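Glucanase (Klebsiella pneumoniae, PDB 5GY3) probably hydrolyses internal beta-1,4-glucosidic linkages in cellulose and related beta-glucans, as a family 8 glycoside hydrolase. Local coordinates at residues A41-P46 with K101-K106; A95-Q100 with R107-S112; T126-Q131 with V196-D201; P212-D217 with A252-S257. One frame throughout, in Å; residues are numbered along the deposited sequence.

Contact 1. Residues A41-P46 with K101-K106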
loop_
_atom_site.group_PDB
_atom_site.type_symbol
_atom_site.label_atom_id
_atom_site.label_comp_id
_atom_site.label_asym_id
_atom_site.label_seq_id
_atom_site.Cartn_x
_atom_site.Cartn_y
_atom_site.Cartn_z
ATOM N N ALA A 41 -4.596 5.804 -14.362
ATOM C CA ALA A 41 -3.802 7.020 -14.503
ATOM C C ALA A 41 -3.273 7.198 -15.920
ATOM O O ALA A 41 -3.095 8.330 -16.385
ATOM C CB ALA A 41 -2.649 6.998 -13.507
ATOM N N ASN A 42 -3.007 6.104 -16.618
ATOM C CA ASN A 42 -2.505 6.180 -17.981
ATOM C C ASN A 42 -3.621 6.069 -19.007
ATOM O O ASN A 42 -3.344 6.003 -20.205
ATOM C CB ASN A 42 -1.439 5.110 -18.204
ATOM C CG ASN A 42 -0.124 5.476 -17.543
ATOM O OD1 ASN A 42 0.685 6.202 -18.113
ATOM N ND2 ASN A 42 0.079 5.003 -16.318
ATOM N N ASN A 43 -4.875 6.080 -18.555
ATOM C CA ASN A 43 -6.047 6.018 -19.426
ATOM C C ASN A 43 -5.984 4.789 -20.335
ATOM O O ASN A 43 -6.145 4.868 -21.555
ATOM C CB ASN A 43 -6.188 7.317 -20.223
ATOM C CG ASN A 43 -7.566 7.476 -20.847
ATOM O OD1 ASN A 43 -8.455 6.652 -20.640
ATOM N ND2 ASN A 43 -7.745 8.546 -21.618
ATOM N N ASP A 44 -5.742 3.632 -19.718
ATOM C CA ASP A 44 -5.534 2.367 -20.421
ATOM C C ASP A 44 -6.631 1.397 -20.001
ATOM O O ASP A 44 -6.411 0.481 -19.204
ATOM C CB ASP A 44 -4.118 1.809 -20.125
ATOM C CG ASP A 44 -3.746 0.633 -21.022
ATOM O OD1 ASP A 44 -4.626 0.057 -21.692
ATOM O OD2 ASP A 44 -2.555 0.269 -21.039
ATOM N N ARG A 45 -7.825 1.584 -20.566
ATOM C CA ARG A 45 -8.946 0.752 -20.162
ATOM C C ARG A 45 -8.775 -0.718 -20.541
ATOM O O ARG A 45 -9.163 -1.594 -19.752
ATOM C CB ARG A 45 -10.250 1.306 -20.741
ATOM C CG ARG A 45 -11.449 0.716 -20.043
ATOM C CD ARG A 45 -12.709 1.430 -20.419
ATOM N NE ARG A 45 -13.846 0.869 -19.697
ATOM C CZ ARG A 45 -15.105 1.237 -19.904
ATOM N NH1 ARG A 45 -15.376 2.154 -20.821
ATOM N NH2 ARG A 45 -16.086 0.677 -19.207
ATOM N N PRO A 46 -8.233 -1.053 -21.723
ATOM C CA PRO A 46 -7.996 -2.484 -22.001
ATOM C C PRO A 46 -7.141 -3.160 -20.938
ATOM O O PRO A 46 -7.501 -4.246 -20.463
ATOM C CB PRO A 46 -7.314 -2.461 -23.377
ATOM C CG PRO A 46 -7.862 -1.241 -24.017
ATOM C CD PRO A 46 -7.942 -0.224 -22.912
ATOM N N LYS A 101 -14.768 7.093 -12.460
ATOM C CA LYS A 101 -14.656 8.505 -12.802
ATOM C C LYS A 101 -13.977 8.685 -14.148
ATOM O O LYS A 101 -14.417 9.496 -14.969
ATOM C CB LYS A 101 -13.889 9.251 -11.715
ATOM C CG LYS A 101 -14.641 9.351 -10.406
ATOM C CD LYS A 101 -13.742 9.861 -9.293
ATOM C CE LYS A 101 -14.573 10.494 -8.191
ATOM N NZ LYS A 101 -15.835 9.737 -7.977
ATOM N N GLN A 102 -12.914 7.922 -14.393
ATOM C CA GLN A 102 -12.143 8.083 -15.619
ATOM C C GLN A 102 -12.977 7.748 -16.849
ATOM O O GLN A 102 -12.982 8.498 -17.831
ATOM C CB GLN A 102 -10.896 7.204 -15.555
ATOM C CG GLN A 102 -10.070 7.220 -16.821
ATOM C CD GLN A 102 -9.362 8.541 -17.034
ATOM O OE1 GLN A 102 -8.972 9.214 -16.077
ATOM N NE2 GLN A 102 -9.208 8.931 -18.290
ATOM N N TRP A 103 -13.688 6.621 -16.817
ATOM C CA TRP A 103 -14.382 6.124 -17.997
ATOM C C TRP A 103 -15.897 6.246 -17.905
ATOM O O TRP A 103 -16.593 5.804 -18.828
ATOM C CB TRP A 103 -13.979 4.666 -18.274
ATOM C CG TRP A 103 -12.515 4.577 -18.579
ATOM C CD1 TRP A 103 -11.845 5.239 -19.575
ATOM C CD2 TRP A 103 -11.523 3.816 -17.869
ATOM N NE1 TRP A 103 -10.504 4.929 -19.530
ATOM C CE2 TRP A 103 -10.281 4.061 -18.492
ATOM C CE3 TRP A 103 -11.568 2.940 -16.777
ATOM C CZ2 TRP A 103 -9.090 3.476 -18.049
ATOM C CZ3 TRP A 103 -10.373 2.352 -16.339
ATOM C CH2 TRP A 103 -9.159 2.621 -16.982
ATOM N N GLN A 104 -16.416 6.839 -16.828
ATOM C CA GLN A 104 -17.840 7.150 -16.682
ATOM C C GLN A 104 -18.696 5.892 -16.811
ATOM O O GLN A 104 -19.646 5.831 -17.592
ATOM C CB GLN A 104 -18.256 8.226 -17.689
ATOM C CG GLN A 104 -17.583 9.555 -17.425
ATOM C CD GLN A 104 -18.079 10.190 -16.151
ATOM O OE1 GLN A 104 -19.273 10.454 -16.007
ATOM N NE2 GLN A 104 -17.177 10.405 -15.198
ATOM N N ASP A 105 -18.349 4.878 -16.023
ATOM C CA ASP A 105 -19.040 3.596 -16.036
ATOM C C ASP A 105 -19.312 3.187 -14.595
ATOM O O ASP A 105 -18.384 2.792 -13.879
ATOM C CB ASP A 105 -18.207 2.531 -16.750
ATOM C CG ASP A 105 -18.988 1.263 -17.023
ATOM O OD1 ASP A 105 -19.940 0.950 -16.274
ATOM O OD2 ASP A 105 -18.639 0.573 -17.996
ATOM N N LYS A 106 -20.587 3.254 -14.190
ATOM C CA LYS A 106 -20.977 2.971 -12.810
ATOM C C LYS A 106 -20.685 1.537 -12.385
ATOM O O LYS A 106 -20.626 1.270 -11.178
ATOM C CB LYS A 106 -22.467 3.253 -12.613
ATOM C CG LYS A 106 -23.375 2.261 -13.344
ATOM C CD LYS A 106 -24.849 2.560 -13.072
ATOM C CE LYS A 106 -25.746 1.734 -13.984
ATOM N NZ LYS A 106 -25.324 0.298 -14.015
#

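Contact 2. Residues A95-Q100 with R107-S112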
loop_
_atom_site.group_PDB
_atom_site.type_symbol
_atom_site.label_atom_id
_atom_site.label_comp_id
_atom_site.label_asym_id
_atom_site.label_seq_id
_atom_site.Cartn_x
_atom_site.Cartn_y
_atom_site.Cartn_z
ATOM N N ALA A 95 -8.814 1.612 -7.038
ATOM C CA ALA A 95 -8.648 1.681 -8.486
ATOM C C ALA A 95 -9.994 1.609 -9.207
ATOM O O ALA A 95 -10.215 2.327 -10.195
ATOM C CB ALA A 95 -7.718 0.560 -8.951
ATOM N N LEU A 96 -10.901 0.751 -8.728
ATOM C CA LEU A 96 -12.229 0.637 -9.335
ATOM C C LEU A 96 -13.017 1.931 -9.198
ATOM O O LEU A 96 -13.684 2.364 -10.146
ATOM C CB LEU A 96 -13.000 -0.522 -8.702
ATOM C CG LEU A 96 -12.521 -1.888 -9.205
ATOM C CD1 LEU A 96 -12.905 -3.024 -8.251
ATOM C CD2 LEU A 96 -13.066 -2.141 -10.623
ATOM N N LEU A 97 -12.965 2.560 -8.022
ATOM C CA LEU A 97 -13.616 3.855 -7.853
ATOM C C LEU A 97 -13.067 4.873 -8.849
ATOM O O LEU A 97 -13.825 5.605 -9.504
ATOM C CB LEU A 97 -13.424 4.323 -6.412
ATOM C CG LEU A 97 -14.481 5.223 -5.805
ATOM C CD1 LEU A 97 -15.836 4.538 -5.979
ATOM C CD2 LEU A 97 -14.155 5.417 -4.332
ATOM N N ARG A 98 -11.743 4.913 -9.004
ATOM C CA ARG A 98 -11.141 5.862 -9.932
ATOM C C ARG A 98 -11.459 5.509 -11.381
ATOM O O ARG A 98 -11.586 6.406 -12.227
ATOM C CB ARG A 98 -9.635 5.931 -9.678
ATOM C CG ARG A 98 -9.321 6.659 -8.357
ATOM C CD ARG A 98 -7.965 6.282 -7.748
ATOM N NE ARG A 98 -6.817 6.880 -8.427
ATOM C CZ ARG A 98 -6.214 8.012 -8.057
ATOM N NH1 ARG A 98 -6.649 8.705 -7.018
ATOM N NH2 ARG A 98 -5.155 8.450 -8.727
ATOM N N ALA A 99 -11.627 4.223 -11.679
ATOM C CA ALA A 99 -12.003 3.813 -13.028
ATOM C C ALA A 99 -13.394 4.317 -13.399
ATOM O O ALA A 99 -13.639 4.692 -14.552
ATOM C CB ALA A 99 -11.940 2.292 -13.145
ATOM N N GLN A 100 -14.328 4.312 -12.442
ATOM C CA GLN A 100 -15.657 4.847 -12.725
ATOM C C GLN A 100 -15.571 6.299 -13.163
ATOM O O GLN A 100 -16.251 6.716 -14.108
ATOM C CB GLN A 100 -16.561 4.734 -11.497
ATOM C CG GLN A 100 -17.960 5.329 -11.725
ATOM C CD GLN A 100 -18.020 6.817 -11.452
ATOM O OE1 GLN A 100 -17.441 7.299 -10.481
ATOM N NE2 GLN A 100 -18.707 7.557 -12.321
ATOM N N ARG A 107 -20.507 0.612 -13.330
ATOM C CA ARG A 107 -20.233 -0.774 -12.956
ATOM C C ARG A 107 -18.932 -0.896 -12.161
ATOM O O ARG A 107 -18.845 -1.712 -11.232
ATOM C CB ARG A 107 -20.215 -1.649 -14.212
ATOM C CG ARG A 107 -21.604 -1.726 -14.887
ATOM C CD ARG A 107 -21.585 -2.425 -16.252
ATOM N NE ARG A 107 -20.706 -1.755 -17.211
ATOM C CZ ARG A 107 -20.404 -2.235 -18.415
ATOM N NH1 ARG A 107 -20.916 -3.391 -18.823
ATOM N NH2 ARG A 107 -19.583 -1.561 -19.212
ATOM N N TYR A 108 -17.932 -0.069 -12.471
ATOM C CA TYR A 108 -16.704 -0.094 -11.677
ATOM C C TYR A 108 -16.958 0.370 -10.247
ATOM O O TYR A 108 -16.364 -0.161 -9.299
ATOM C CB TYR A 108 -15.631 0.785 -12.309
ATOM C CG TYR A 108 -15.144 0.338 -13.668
ATOM C CD1 TYR A 108 -14.625 -0.933 -13.859
ATOM C CD2 TYR A 108 -15.177 1.207 -14.751
ATOM C CE1 TYR A 108 -14.156 -1.339 -15.105
ATOM C CE2 TYR A 108 -14.710 0.815 -16.000
ATOM C CZ TYR A 108 -14.202 -0.456 -16.174
ATOM O OH TYR A 108 -13.734 -0.852 -17.415
ATOM N N ALA A 109 -17.815 1.372 -10.074
ATOM C CA ALA A 109 -18.113 1.869 -8.736
ATOM C C ALA A 109 -18.969 0.883 -7.952
ATOM O O ALA A 109 -18.805 0.754 -6.734
ATOM C CB ALA A 109 -18.804 3.227 -8.825
ATOM N N ILE A 110 -19.878 0.176 -8.630
ATOM C CA ILE A 110 -20.666 -0.848 -7.946
ATOM C C ILE A 110 -19.762 -1.968 -7.452
ATOM O O ILE A 110 -19.952 -2.488 -6.347
ATOM C CB ILE A 110 -21.790 -1.364 -8.866
ATOM C CG1 ILE A 110 -22.859 -0.277 -9.003
ATOM C CG2 ILE A 110 -22.373 -2.682 -8.334
ATOM C CD1 ILE A 110 -23.871 -0.516 -10.118
ATOM N N ALA A 111 -18.732 -2.317 -8.235
ATOM C CA ALA A 111 -17.764 -3.309 -7.776
ATOM C C ALA A 111 -16.976 -2.795 -6.576
ATOM O O ALA A 111 -16.766 -3.527 -5.599
ATOM C CB ALA A 111 -16.814 -3.687 -8.915
ATOM N N SER A 112 -16.530 -1.541 -6.638
ATOM C CA SER A 112 -15.805 -0.946 -5.521
ATOM C C SER A 112 -16.630 -0.999 -4.242
ATOM O O SER A 112 -16.121 -1.376 -3.176
ATOM C CB SER A 112 -15.432 0.500 -5.862
ATOM O OG SER A 112 -14.748 1.110 -4.777
#

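Contact 3. Residues T126-Q131 with V196-D201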
loop_
_atom_site.group_PDB
_atom_site.type_symbol
_atom_site.label_atom_id
_atom_site.label_comp_id
_atom_site.label_asym_id
_atom_site.label_seq_id
_atom_site.Cartn_x
_atom_site.Cartn_y
_atom_site.Cartn_z
ATOM N N THR A 126 -13.012 -2.809 16.504
ATOM C CA THR A 126 -12.867 -1.875 17.610
ATOM C C THR A 126 -11.833 -2.433 18.577
ATOM O O THR A 126 -11.993 -3.556 19.066
ATOM C CB THR A 126 -14.201 -1.688 18.331
ATOM O OG1 THR A 126 -15.211 -1.344 17.381
ATOM C CG2 THR A 126 -14.091 -0.592 19.379
ATOM N N PHE A 127 -10.793 -1.652 18.873
ATOM C CA PHE A 127 -9.694 -2.135 19.709
ATOM C C PHE A 127 -8.944 -0.941 20.282
ATOM O O PHE A 127 -8.687 0.028 19.566
ATOM C CB PHE A 127 -8.740 -3.008 18.891
ATOM C CG PHE A 127 -7.861 -3.914 19.721
ATOM C CD1 PHE A 127 -8.326 -5.149 20.152
ATOM C CD2 PHE A 127 -6.562 -3.546 20.031
ATOM C CE1 PHE A 127 -7.512 -6.001 20.900
ATOM C CE2 PHE A 127 -5.744 -4.385 20.771
ATOM C CZ PHE A 127 -6.223 -5.622 21.208
ATOM N N ALA A 128 -8.600 -1.013 21.574
ATOM C CA ALA A 128 -7.900 0.082 22.261
ATOM C C ALA A 128 -8.619 1.422 22.069
ATOM O O ALA A 128 -7.999 2.485 21.953
ATOM C CB ALA A 128 -6.439 0.165 21.805
ATOM N N GLY A 129 -9.947 1.380 22.042
ATOM C CA GLY A 129 -10.729 2.596 21.936
ATOM C C GLY A 129 -10.792 3.229 20.565
ATOM O O GLY A 129 -11.227 4.384 20.454
ATOM N N ARG A 130 -10.381 2.520 19.515
ATOM C CA ARG A 130 -10.352 3.073 18.169
ATOM C C ARG A 130 -10.811 2.027 17.161
ATOM O O ARG A 130 -10.843 0.829 17.453
ATOM C CB ARG A 130 -8.948 3.565 17.805
ATOM C CG ARG A 130 -8.565 4.795 18.608
ATOM C CD ARG A 130 -7.405 5.513 18.024
ATOM N NE ARG A 130 -6.952 6.593 18.895
ATOM C CZ ARG A 130 -7.389 7.843 18.829
ATOM N NH1 ARG A 130 -8.320 8.189 17.945
ATOM N NH2 ARG A 130 -6.890 8.757 19.660
ATOM N N GLN A 131 -11.187 2.506 15.970
ATOM C CA GLN A 131 -11.419 1.638 14.823
ATOM C C GLN A 131 -10.087 1.402 14.132
ATOM O O GLN A 131 -9.366 2.360 13.848
ATOM C CB GLN A 131 -12.405 2.266 13.836
ATOM C CG GLN A 131 -13.787 2.529 14.434
ATOM C CD GLN A 131 -14.452 1.255 14.906
ATOM O OE1 GLN A 131 -14.972 0.476 14.098
ATOM N NE2 GLN A 131 -14.439 1.026 16.221
ATOM N N VAL A 196 3.594 -3.515 13.649
ATOM C CA VAL A 196 3.451 -2.896 14.963
ATOM C C VAL A 196 2.423 -3.676 15.761
ATOM O O VAL A 196 1.314 -3.917 15.278
ATOM C CB VAL A 196 3.017 -1.422 14.838
ATOM C CG1 VAL A 196 2.687 -0.819 16.231
ATOM C CG2 VAL A 196 4.095 -0.617 14.132
ATOM N N ALA A 197 2.780 -4.057 16.988
ATOM C CA ALA A 197 1.838 -4.711 17.885
ATOM C C ALA A 197 1.118 -3.660 18.724
ATOM O O ALA A 197 1.760 -2.863 19.428
ATOM C CB ALA A 197 2.556 -5.709 18.790
ATOM N N LEU A 198 -0.207 -3.671 18.664
ATOM C CA LEU A 198 -1.044 -2.762 19.441
ATOM C C LEU A 198 -1.688 -3.560 20.568
ATOM O O LEU A 198 -2.461 -4.489 20.307
ATOM C CB LEU A 198 -2.121 -2.126 18.555
ATOM C CG LEU A 198 -3.233 -1.345 19.266
ATOM C CD1 LEU A 198 -2.671 -0.131 20.004
ATOM C CD2 LEU A 198 -4.318 -0.930 18.270
ATOM N N ARG A 199 -1.357 -3.216 21.813
ATOM C CA ARG A 199 -1.979 -3.858 22.961
ATOM C C ARG A 199 -3.320 -3.188 23.267
ATOM O O ARG A 199 -3.573 -2.044 22.878
ATOM C CB ARG A 199 -1.042 -3.790 24.178
ATOM C CG ARG A 199 -1.379 -4.765 25.299
ATOM C CD ARG A 199 -0.251 -4.822 26.340
ATOM N NE ARG A 199 -0.157 -3.592 27.125
ATOM C CZ ARG A 199 0.727 -3.393 28.101
ATOM N NH1 ARG A 199 1.608 -4.342 28.402
ATOM N NH2 ARG A 199 0.735 -2.245 28.775
ATOM N N ALA A 200 -4.193 -3.920 23.973
ATOM C CA ALA A 200 -5.568 -3.461 24.152
ATOM C C ALA A 200 -5.677 -2.199 24.998
ATOM O O ALA A 200 -6.739 -1.564 24.991
ATOM C CB ALA A 200 -6.433 -4.578 24.760
ATOM N N ASP A 201 -4.625 -1.809 25.713
ATOM C CA ASP A 201 -4.633 -0.540 26.429
ATOM C C ASP A 201 -4.068 0.604 25.605
ATOM O O ASP A 201 -3.962 1.725 26.116
ATOM C CB ASP A 201 -3.844 -0.654 27.741
ATOM C CG ASP A 201 -2.354 -0.882 27.516
ATOM O OD1 ASP A 201 -1.980 -1.411 26.449
ATOM O OD2 ASP A 201 -1.551 -0.536 28.419
#

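Contact 4. Residues P212-D217 with A252-S257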
loop_
_atom_site.group_PDB
_atom_site.type_symbol
_atom_site.label_atom_id
_atom_site.label_comp_id
_atom_site.label_asym_id
_atom_site.label_seq_id
_atom_site.Cartn_x
_atom_site.Cartn_y
_atom_site.Cartn_z
ATOM N N PRO A 212 12.290 -5.666 13.375
ATOM C CA PRO A 212 11.668 -4.377 13.728
ATOM C C PRO A 212 12.269 -3.229 12.927
ATOM O O PRO A 212 12.847 -2.296 13.474
ATOM C CB PRO A 212 11.969 -4.273 15.228
ATOM C CG PRO A 212 13.322 -4.932 15.353
ATOM C CD PRO A 212 13.302 -6.086 14.365
ATOM N N ARG A 213 12.167 -3.329 11.605
ATOM C CA ARG A 213 12.725 -2.351 10.689
ATOM C C ARG A 213 11.614 -1.522 10.071
ATOM O O ARG A 213 10.540 -2.049 9.761
ATOM C CB ARG A 213 13.496 -3.040 9.561
ATOM C CG ARG A 213 14.704 -3.831 10.022
ATOM C CD ARG A 213 15.242 -4.670 8.878
ATOM N NE ARG A 213 16.427 -5.415 9.306
ATOM C CZ ARG A 213 17.145 -6.177 8.493
ATOM N NH1 ARG A 213 16.786 -6.289 7.222
ATOM N NH2 ARG A 213 18.210 -6.819 8.953
ATOM N N MET A 214 11.880 -0.224 9.927
ATOM C CA MET A 214 11.317 0.597 8.860
ATOM C C MET A 214 11.976 0.135 7.569
ATOM O O MET A 214 13.137 0.462 7.312
ATOM C CB MET A 214 11.597 2.081 9.106
ATOM C CG MET A 214 10.644 3.020 8.342
ATOM S SD MET A 214 10.847 2.948 6.582
ATOM C CE MET A 214 12.561 3.478 6.451
ATOM N N SER A 215 11.250 -0.623 6.745
ATOM C CA SER A 215 11.844 -1.100 5.497
ATOM C C SER A 215 10.823 -1.096 4.362
ATOM O O SER A 215 10.202 -0.063 4.100
ATOM C CB SER A 215 12.469 -2.491 5.685
ATOM O OG SER A 215 11.503 -3.474 5.984
ATOM N N PHE A 216 10.663 -2.208 3.647
ATOM C CA PHE A 216 9.962 -2.132 2.364
ATOM C C PHE A 216 8.454 -1.945 2.495
ATOM O O PHE A 216 7.822 -1.494 1.526
ATOM C CB PHE A 216 10.247 -3.383 1.530
ATOM C CG PHE A 216 11.692 -3.556 1.189
ATOM C CD1 PHE A 216 12.285 -2.757 0.226
ATOM C CD2 PHE A 216 12.462 -4.508 1.841
ATOM C CE1 PHE A 216 13.622 -2.913 -0.100
ATOM C CE2 PHE A 216 13.806 -4.670 1.528
ATOM C CZ PHE A 216 14.386 -3.870 0.558
ATOM N N ASP A 217 7.860 -2.296 3.639
ATOM C CA ASP A 217 6.459 -1.957 3.878
ATOM C C ASP A 217 6.333 -0.512 4.352
ATOM O O ASP A 217 5.620 0.299 3.739
ATOM C CB ASP A 217 5.835 -2.897 4.914
ATOM C CG ASP A 217 5.326 -4.203 4.311
ATOM O OD1 ASP A 217 5.383 -4.384 3.072
ATOM O OD2 ASP A 217 4.850 -5.046 5.092
ATOM N N ALA A 252 18.568 2.166 3.215
ATOM C CA ALA A 252 17.331 1.599 2.683
ATOM C C ALA A 252 16.387 1.122 3.779
ATOM O O ALA A 252 15.188 0.975 3.519
ATOM C CB ALA A 252 17.638 0.433 1.740
ATOM N N TRP A 253 16.902 0.829 4.974
ATOM C CA TRP A 253 16.053 0.533 6.118
ATOM C C TRP A 253 16.748 0.990 7.393
ATOM O O TRP A 253 17.958 1.238 7.411
ATOM C CB TRP A 253 15.697 -0.964 6.220
ATOM C CG TRP A 253 16.858 -1.948 6.164
ATOM C CD1 TRP A 253 17.261 -2.676 5.076
ATOM C CD2 TRP A 253 17.726 -2.338 7.246
ATOM N NE1 TRP A 253 18.329 -3.482 5.410
ATOM C CE2 TRP A 253 18.632 -3.295 6.732
ATOM C CE3 TRP A 253 17.818 -1.985 8.598
ATOM C CZ2 TRP A 253 19.628 -3.879 7.518
ATOM C CZ3 TRP A 253 18.811 -2.569 9.377
ATOM C CH2 TRP A 253 19.698 -3.512 8.834
ATOM N N ILE A 254 15.964 1.102 8.469
ATOM C CA ILE A 254 16.522 1.309 9.804
ATOM C C ILE A 254 15.801 0.401 10.791
ATOM O O ILE A 254 14.577 0.244 10.738
ATOM C CB ILE A 254 16.442 2.793 10.247
ATOM C CG1 ILE A 254 16.888 2.938 11.706
ATOM C CG2 ILE A 254 15.030 3.362 10.063
ATOM C CD1 ILE A 254 17.137 4.372 12.131
ATOM N N ASN A 255 16.570 -0.247 11.663
ATOM C CA ASN A 255 15.995 -0.968 12.797
ATOM C C ASN A 255 15.600 0.069 13.845
ATOM O O ASN A 255 16.464 0.735 14.425
ATOM C CB ASN A 255 17.007 -1.972 13.340
ATOM C CG ASN A 255 16.461 -2.805 14.488
ATOM O OD1 ASN A 255 15.841 -2.291 15.426
ATOM N ND2 ASN A 255 16.705 -4.106 14.424
ATOM N N VAL A 256 14.295 0.239 14.079
ATOM C CA VAL A 256 13.864 1.349 14.932
ATOM C C VAL A 256 14.040 1.029 16.406
ATOM O O VAL A 256 13.941 1.935 17.243
ATOM C CB VAL A 256 12.406 1.763 14.646
ATOM C CG1 VAL A 256 12.254 2.213 13.180
ATOM C CG2 VAL A 256 11.447 0.631 14.967
ATOM N N SER A 257 14.340 -0.226 16.742
ATOM C CA SER A 257 14.589 -0.607 18.129
ATOM C C SER A 257 16.049 -0.427 18.519
ATOM O O SER A 257 16.339 0.008 19.638
ATOM C CB SER A 257 14.168 -2.055 18.366
ATOM O OG SER A 257 12.757 -2.143 18.451
HETATM O O HOH W 1 17.857 -5.443 12.109
#

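Contact 1. Residues A41-P46 with K101-K106
Q102 and W103, at the C-terminal end of helix 86-103, meet the turn between helix 29-41 and helix 45-59. That turn begins as a Schellman motif with N43, at positive phi, as its C-prime residue. Q102 has CG over one face of its neighbour's indole, and its NE2 is 3.4 Å from N43 OD1. The two side chains cross at about a right angle.

W103 and R45 carry most of the contact. W103 NE1 donates to N43 OD1 at 2.9 Å, and the acceptor is tilted 19° from the ring plane. The face of the indole turned away from Q102 CG takes the R45 side chain. R45 CG is anti to the backbone N (chi1 -164°), and the extended chain lays CB, CG and CD along the ring. R45 CD sits 3.8 Å from the centroid of the W103 five-membered ring, a CH-pi contact. The backbone N of D44, the N-cap residue of helix 45-59, lies at the indole edge. F48 of the same helix adds an edge-to-face contact to W103.

D105 is the N-cap residue of helix 106-123. Its carboxylate also pairs with R107. The R45 guanidinium lies nearly parallel to the indole and reaches this carboxylate at its own edge. R45 NH2 to D105 OD2 is a 2.8 Å salt bridge, though a weak hydrogen bond with an N-H...O angle of 124°.

Contact 2. Residues A95-Q100 with R107-S112
Helix segments 95-100 and 107-112 run antiparallel, their axes 7.3 Å apart at closest approach and 158° apart in direction, and L96 faces Y108 while L97 faces A109. The spacing is short, and small residues probably help. A109 CB lies against CB and CG of Q100, and S112 CB against L96 CB and the backbone N of L97.

Y108 is the large group in the interface. Its CB rests 3.3 Å from the backbone O of L96. With CG anti to the carbonyl carbon (chi1 -64°), the ring passes beside the end of helix 86-103. A99 CB sits over one face of the Y108 ring, 4.0 Å from its centroid, as a CH-pi contact. The L96 and Y108 side chains cross at about a right angle, and L96 CD2 meets Y108 CD1 at 3.8 Å. The other methyl of L96, CD1, touches A111 CB. The Y108 hydroxyl is bonded to D49 of helix 45-59, so the tyrosine ties a third helix to the pair.

On the other flank, Q100 CG packs on A109 CB at 3.7 Å, so it is the aliphatic part of the glutamine that touches. L97 CD1 lies 3.8 Å from S112 OG. That hydroxyl is buried and is bonded to the backbone O of A93, one turn back on the first helix. No hydrogen bond links these two segments directly.

Beyond the pair, L96 also packs on F48 and W52, and L97 on F161. This is an antiparallel helical hairpin with a short connection, consistent with the alpha/alpha-barrel architecture of family 8 glycoside hydrolases.

Contact 3. Residues T126-Q131 with V196-D201
The tip of the hairpin 126-131 approaches the end of strand 196-199 without any backbone hydrogen bond, and A128 and A200 come closest, with CA atoms 4.6 Å apart. The nearest link between the main chains is a CA-H...O contact from A128 CA to A200 O at 3.4 Å.

F127 does most of the touching. Its CG is anti to the backbone N (chi1 -161°), which carries the ring out from the hairpin toward segment 196-201. Ring atoms CD2, CE2 and CZ make the contact. F127 CD2 meets L198 CD2 at 3.9 Å, CE2 lies 3.3 Å from L198 O, and CZ packs on A200 CB at 3.7 Å.

The hairpin is a two-residue beta hairpin closed by a type I' turn from F127 to R130, with A128 and G129 both at positive phi. The turn projects A128 CB, which lies 4.2 Å from L198 CD1. Strand 196-199 is the middle strand of a separate three-stranded antiparallel sheet, and F127 also touches L146 of its neighbour strand 145-148.

At the end of the strand, R199 grips D201, just beyond it, side-on. R199 NE meets D201 OD1 from above the carboxylate plane. R199 NH2 meets D201 OD2 at 2.9 Å on the syn side, tilted out of that plane.

Contact 4. Residues P212-D217 with A252-S257
R213 and W253 stack where two short strands, 213-214 and 254-255, form an antiparallel beta ladder. The guanidinium lies flat on the indole, with planes 4° apart and R213 CZ 3.6 Å from the centroid of the W253 six-membered ring. This is a cation-pi contact. The arginine chain is extended from CG to NE, and its CD also rests over the same ring.

W253 lies just before strand 254-255, and the ladder beside the stack probably helps set this overlap. M214 and I254 are a hydrogen-bonded pair: M214 N reaches I254 O at 2.9 Å, and I254 N reaches M214 O at 3.1 Å. R213 and N255 form the next, non-hydrogen-bonded pair, with side chains on one face. On the other face M214 CB meets I254 CG2 at 3.8 Å, and W238 and W241 of helix 236-243 pack against M214. V256 N bonds to P212 O at 3.0 Å and extends the pairing past the strands.

N255 makes an Asx turn, its OD1 accepting from S257 N and also from T258 N. Its ND2 is 3.6 Å from P212 CG. One water in the R213 guanidinium plane accepts from both side chains, 3.1 Å from R213 NE and 2.9 Å from N255 ND2.

Contacts 1 and 2 adjoin, with centres 9 Å apart, and both use helix 86-103. A probable hydrogen bond from R45 NE to Y108 OH joins them. Contact 2 is buried and apolar across its interface. Contact 1 lies at the surface, at the C-terminal end of helix 86-103, and relies on an indole, an amide and a salt bridge. Contact 3 is also a surface contact, but its packing is mainly apolar. It follows contact 2 in the chain, since helix 106-123 leads into strand 124-127. Contact 4 is largely buried. Of the four, it alone has backbone hydrogen bonds between its segments. Contacts 3 and 4 are about 8 Å apart at their nearest atoms and do not touch.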